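Local coordinates for protein uncharacterized HTH-type transcriptional regulator HI_0893 (Haemophilus influenzae, PDB 3QKX) that probably binds regulatory DNA as a TetR-family transcription factor, at residues A[16-28]-A[101-113]. Residues are numbered along the deposited sequence; the frame is centred on the assembly and turned at random.
Sequences ATDRLMAREGLNQ and TILSNLKQYESLP
Asp18 lodges as a knob among Thr101, Ile102, Asn105 and Tyr109, and most of the polar grip of this contact gathers on it. Asp18 OD1 takes two bonds: Tyr109 OH reaches the syn lone pair at 2.7 Å, and Asn105 ND2 the anti one at 3.2 Å. Carboxylate and amide lie almost coplanar. Asn105 ND2 also donates to Asp18 O (2.9 Å), a carbonyl that still accepts the helical bond from Ala22 N, and both acceptors lie near the plane of the Asn105 amide. The other carboxylate oxygen, OD2, rests against Ile102 CD1 and forms a salt bridge with Arg62 of helix 52-72, which would be expected to favour the charged carboxylate.

One turn on, selenomethionine Met21 buries the largest area here. With CG anti to the backbone N (chi1 -158°) and a bend at chi3, its chain crosses Asn105 obliquely, Met21 SE standing 3.7 Å from Asn105 CG. The selenium then meets the Tyr109 ring obliquely, Met21 SE lying 4.1 Å from Tyr109 CE1, and Phe59 of helix 52-72 also packs on this side chain.

Beyond the helix end, Leu26 and Gln108 carry the contact. Extended past CG, Gln108 spans the gap with its amide: OE1 receives a nearly straight bond from Leu26 N (3.2 Å, 170°), while NE2 makes a weak one to Met21 O. Leu26 CD2 lies against Gln108 O and approaches Leu112.

Helix segments 16-23 and 101-109 cross at 76°, joining the predicted DNA-binding head to the C-terminal domain, as part of the interdomain interface of the all-helical TetR fold.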
# COMPACT_ATOMS: atom_id res chain seq x y z
N ALA A 16 7.46 21.05 -5.90
CA ALA A 16 7.11 21.70 -4.65
C ALA A 16 5.82 21.14 -4.07
O ALA A 16 5.66 21.13 -2.87
CB ALA A 16 6.98 23.25 -4.86
N THR A 17 4.89 20.72 -4.91
CA THR A 17 3.66 20.09 -4.45
C THR A 17 3.96 18.82 -3.66
O THR A 17 3.42 18.62 -2.57
CB THR A 17 2.70 19.76 -5.62
OG1 THR A 17 2.16 20.95 -6.17
CG2 THR A 17 1.54 18.85 -5.14
N ASP A 18 4.83 17.98 -4.21
CA ASP A 18 5.33 16.81 -3.51
C ASP A 18 5.82 17.14 -2.10
O ASP A 18 5.36 16.54 -1.13
CB ASP A 18 6.47 16.17 -4.29
CG ASP A 18 6.02 15.07 -5.19
OD1 ASP A 18 5.25 14.19 -4.75
OD2 ASP A 18 6.50 15.03 -6.34
N ARG A 19 6.72 18.12 -2.00
CA ARG A 19 7.34 18.48 -0.72
C ARG A 19 6.34 18.92 0.32
O ARG A 19 6.34 18.43 1.43
CB ARG A 19 8.39 19.58 -0.91
CG ARG A 19 9.63 19.12 -1.66
CD ARG A 19 10.72 20.20 -1.67
NE ARG A 19 11.15 20.44 -3.04
CZ ARG A 19 10.88 21.52 -3.79
NH1 ARG A 19 10.23 22.60 -3.31
NH2 ARG A 19 11.32 21.54 -5.05
N LEU A 20 5.46 19.85 -0.05
CA LEU A 20 4.45 20.38 0.87
C LEU A 20 3.46 19.26 1.25
O LEU A 20 2.96 19.20 2.39
CB LEU A 20 3.74 21.62 0.28
CG LEU A 20 3.24 22.71 1.25
N MSE A 21 3.24 18.32 0.33
CA MSE A 21 2.40 17.15 0.63
C MSE A 21 3.09 16.16 1.60
O MSE A 21 2.42 15.54 2.41
CB MSE A 21 2.01 16.43 -0.67
CG MSE A 21 0.79 15.58 -0.54
SE MSE A 21 0.49 14.55 -2.13
CE MSE A 21 0.19 15.97 -3.38
N ALA A 22 4.40 16.00 1.47
CA ALA A 22 5.16 15.09 2.32
C ALA A 22 5.36 15.65 3.74
O ALA A 22 5.30 14.89 4.72
CB ALA A 22 6.49 14.76 1.67
N ARG A 23 5.56 16.96 3.86
CA ARG A 23 5.85 17.59 5.17
C ARG A 23 4.59 17.95 5.98
O ARG A 23 4.44 17.51 7.14
CB ARG A 23 6.72 18.84 4.98
CG ARG A 23 8.10 18.52 4.41
CD ARG A 23 9.03 19.73 4.48
NE ARG A 23 9.96 19.75 3.33
CZ ARG A 23 10.60 20.84 2.88
NH1 ARG A 23 10.44 22.05 3.45
NH2 ARG A 23 11.41 20.73 1.83
N GLU A 24 3.72 18.76 5.38
CA GLU A 24 2.37 19.00 5.89
C GLU A 24 1.44 18.01 5.19
O GLU A 24 1.91 17.19 4.40
CB GLU A 24 1.94 20.44 5.59
CG GLU A 24 2.95 21.52 6.06
CD GLU A 24 2.58 22.92 5.59
OE1 GLU A 24 2.73 23.21 4.38
OE2 GLU A 24 2.16 23.73 6.43
N GLY A 25 0.14 18.06 5.47
CA GLY A 25 -0.84 17.18 4.77
C GLY A 25 -1.29 17.71 3.41
O GLY A 25 -1.20 18.90 3.15
N LEU A 26 -1.79 16.81 2.55
CA LEU A 26 -2.50 17.19 1.30
C LEU A 26 -3.67 18.16 1.53
O LEU A 26 -3.88 19.08 0.74
CB LEU A 26 -3.03 15.93 0.58
CG LEU A 26 -3.99 16.05 -0.61
CD1 LEU A 26 -3.48 17.03 -1.64
CD2 LEU A 26 -4.20 14.69 -1.24
N ASN A 27 -4.40 17.92 2.63
CA ASN A 27 -5.52 18.80 3.08
C ASN A 27 -5.08 20.22 3.32
O ASN A 27 -5.82 21.17 3.03
CB ASN A 27 -6.16 18.27 4.38
CG ASN A 27 -6.80 19.39 5.22
OD1 ASN A 27 -6.23 19.85 6.22
ND2 ASN A 27 -7.96 19.87 4.79
N GLN A 28 -3.87 20.37 3.88
CA GLN A 28 -3.33 21.69 4.25
C GLN A 28 -2.75 22.49 3.05
O GLN A 28 -2.31 23.64 3.21
CB GLN A 28 -2.28 21.55 5.37
CG GLN A 28 -2.88 21.29 6.76
CD GLN A 28 -3.39 22.56 7.42
N THR A 101 10.34 11.30 -0.83
CA THR A 101 9.20 12.21 -0.84
C THR A 101 8.06 11.66 -1.72
O THR A 101 6.89 11.72 -1.34
CB THR A 101 9.65 13.63 -1.29
OG1 THR A 101 8.60 14.58 -1.06
CG2 THR A 101 10.10 13.65 -2.80
N ILE A 102 8.40 11.02 -2.83
CA ILE A 102 7.41 10.36 -3.66
C ILE A 102 6.85 9.15 -2.91
O ILE A 102 5.64 8.90 -2.93
CB ILE A 102 8.01 9.91 -5.03
CG1 ILE A 102 8.47 11.11 -5.86
CG2 ILE A 102 7.00 9.09 -5.82
CD1 ILE A 102 7.36 11.96 -6.37
N LEU A 103 7.73 8.41 -2.25
CA LEU A 103 7.32 7.25 -1.46
C LEU A 103 6.29 7.62 -0.36
O LEU A 103 5.29 6.93 -0.21
CB LEU A 103 8.55 6.53 -0.86
CG LEU A 103 8.32 5.32 0.03
CD1 LEU A 103 7.78 4.17 -0.80
CD2 LEU A 103 9.62 4.96 0.75
N SER A 104 6.52 8.71 0.37
CA SER A 104 5.55 9.18 1.38
C SER A 104 4.20 9.48 0.77
O SER A 104 3.17 9.12 1.33
CB SER A 104 6.03 10.46 2.06
OG SER A 104 7.25 10.28 2.73
N ASN A 105 4.19 10.15 -0.37
CA ASN A 105 2.94 10.59 -0.96
C ASN A 105 2.16 9.49 -1.71
O ASN A 105 0.96 9.66 -1.95
CB ASN A 105 3.18 11.82 -1.85
CG ASN A 105 3.69 13.01 -1.06
OD1 ASN A 105 3.40 13.14 0.12
ND2 ASN A 105 4.44 13.89 -1.71
N LEU A 106 2.81 8.37 -2.05
CA LEU A 106 2.12 7.22 -2.69
C LEU A 106 0.72 6.95 -2.12
O LEU A 106 -0.24 6.74 -2.88
CB LEU A 106 2.94 5.94 -2.53
CG LEU A 106 4.12 5.67 -3.45
CD1 LEU A 106 4.77 4.33 -3.06
CD2 LEU A 106 3.69 5.64 -4.89
N LYS A 107 0.61 6.94 -0.80
CA LYS A 107 -0.66 6.63 -0.15
C LYS A 107 -1.65 7.77 -0.41
O LYS A 107 -2.73 7.56 -1.00
CB LYS A 107 -0.43 6.42 1.36
CG LYS A 107 0.50 5.22 1.69
N GLN A 108 -1.24 8.99 -0.05
CA GLN A 108 -2.06 10.19 -0.27
C GLN A 108 -2.43 10.48 -1.75
O GLN A 108 -3.38 11.21 -2.00
CB GLN A 108 -1.37 11.42 0.33
CG GLN A 108 -1.37 11.48 1.85
CD GLN A 108 -0.65 12.71 2.38
OE1 GLN A 108 -1.26 13.64 2.89
NE2 GLN A 108 0.67 12.71 2.25
N TYR A 109 -1.68 9.93 -2.71
CA TYR A 109 -2.01 10.12 -4.14
C TYR A 109 -3.40 9.61 -4.54
O TYR A 109 -4.06 10.23 -5.37
CB TYR A 109 -0.97 9.44 -5.07
CG TYR A 109 0.41 10.09 -5.19
CD1 TYR A 109 0.64 11.45 -4.90
CD2 TYR A 109 1.49 9.35 -5.68
CE1 TYR A 109 1.91 12.01 -5.03
CE2 TYR A 109 2.75 9.91 -5.82
CZ TYR A 109 2.96 11.25 -5.50
OH TYR A 109 4.21 11.81 -5.63
N GLU A 110 -3.84 8.49 -3.94
CA GLU A 110 -5.16 7.89 -4.29
C GLU A 110 -6.37 8.79 -3.99
O GLU A 110 -7.43 8.61 -4.59
CB GLU A 110 -5.34 6.53 -3.61
CG GLU A 110 -4.54 5.42 -4.27
CD GLU A 110 -4.47 4.14 -3.42
OE1 GLU A 110 -5.31 3.98 -2.50
OE2 GLU A 110 -3.57 3.30 -3.68
N SER A 111 -6.20 9.77 -3.10
CA SER A 111 -7.21 10.83 -2.88
C SER A 111 -7.30 11.90 -4.00
O SER A 111 -8.22 12.72 -3.99
CB SER A 111 -6.98 11.53 -1.54
OG SER A 111 -7.01 10.61 -0.46
N LEU A 112 -6.35 11.91 -4.95
CA LEU A 112 -6.33 12.93 -6.01
C LEU A 112 -7.44 12.67 -7.04
O LEU A 112 -7.72 11.52 -7.35
CB LEU A 112 -4.97 12.95 -6.73
CG LEU A 112 -3.73 13.37 -5.95
CD1 LEU A 112 -2.47 13.09 -6.76
CD2 LEU A 112 -3.80 14.83 -5.58
N PRO A 113 -8.04 13.75 -7.59
CA PRO A 113 -8.96 13.61 -8.72
C PRO A 113 -8.19 13.52 -10.05
O PRO A 113 -7.59 14.51 -10.44
CB PRO A 113 -9.79 14.91 -8.66
CG PRO A 113 -8.91 15.92 -8.00
CD PRO A 113 -7.92 15.17 -7.15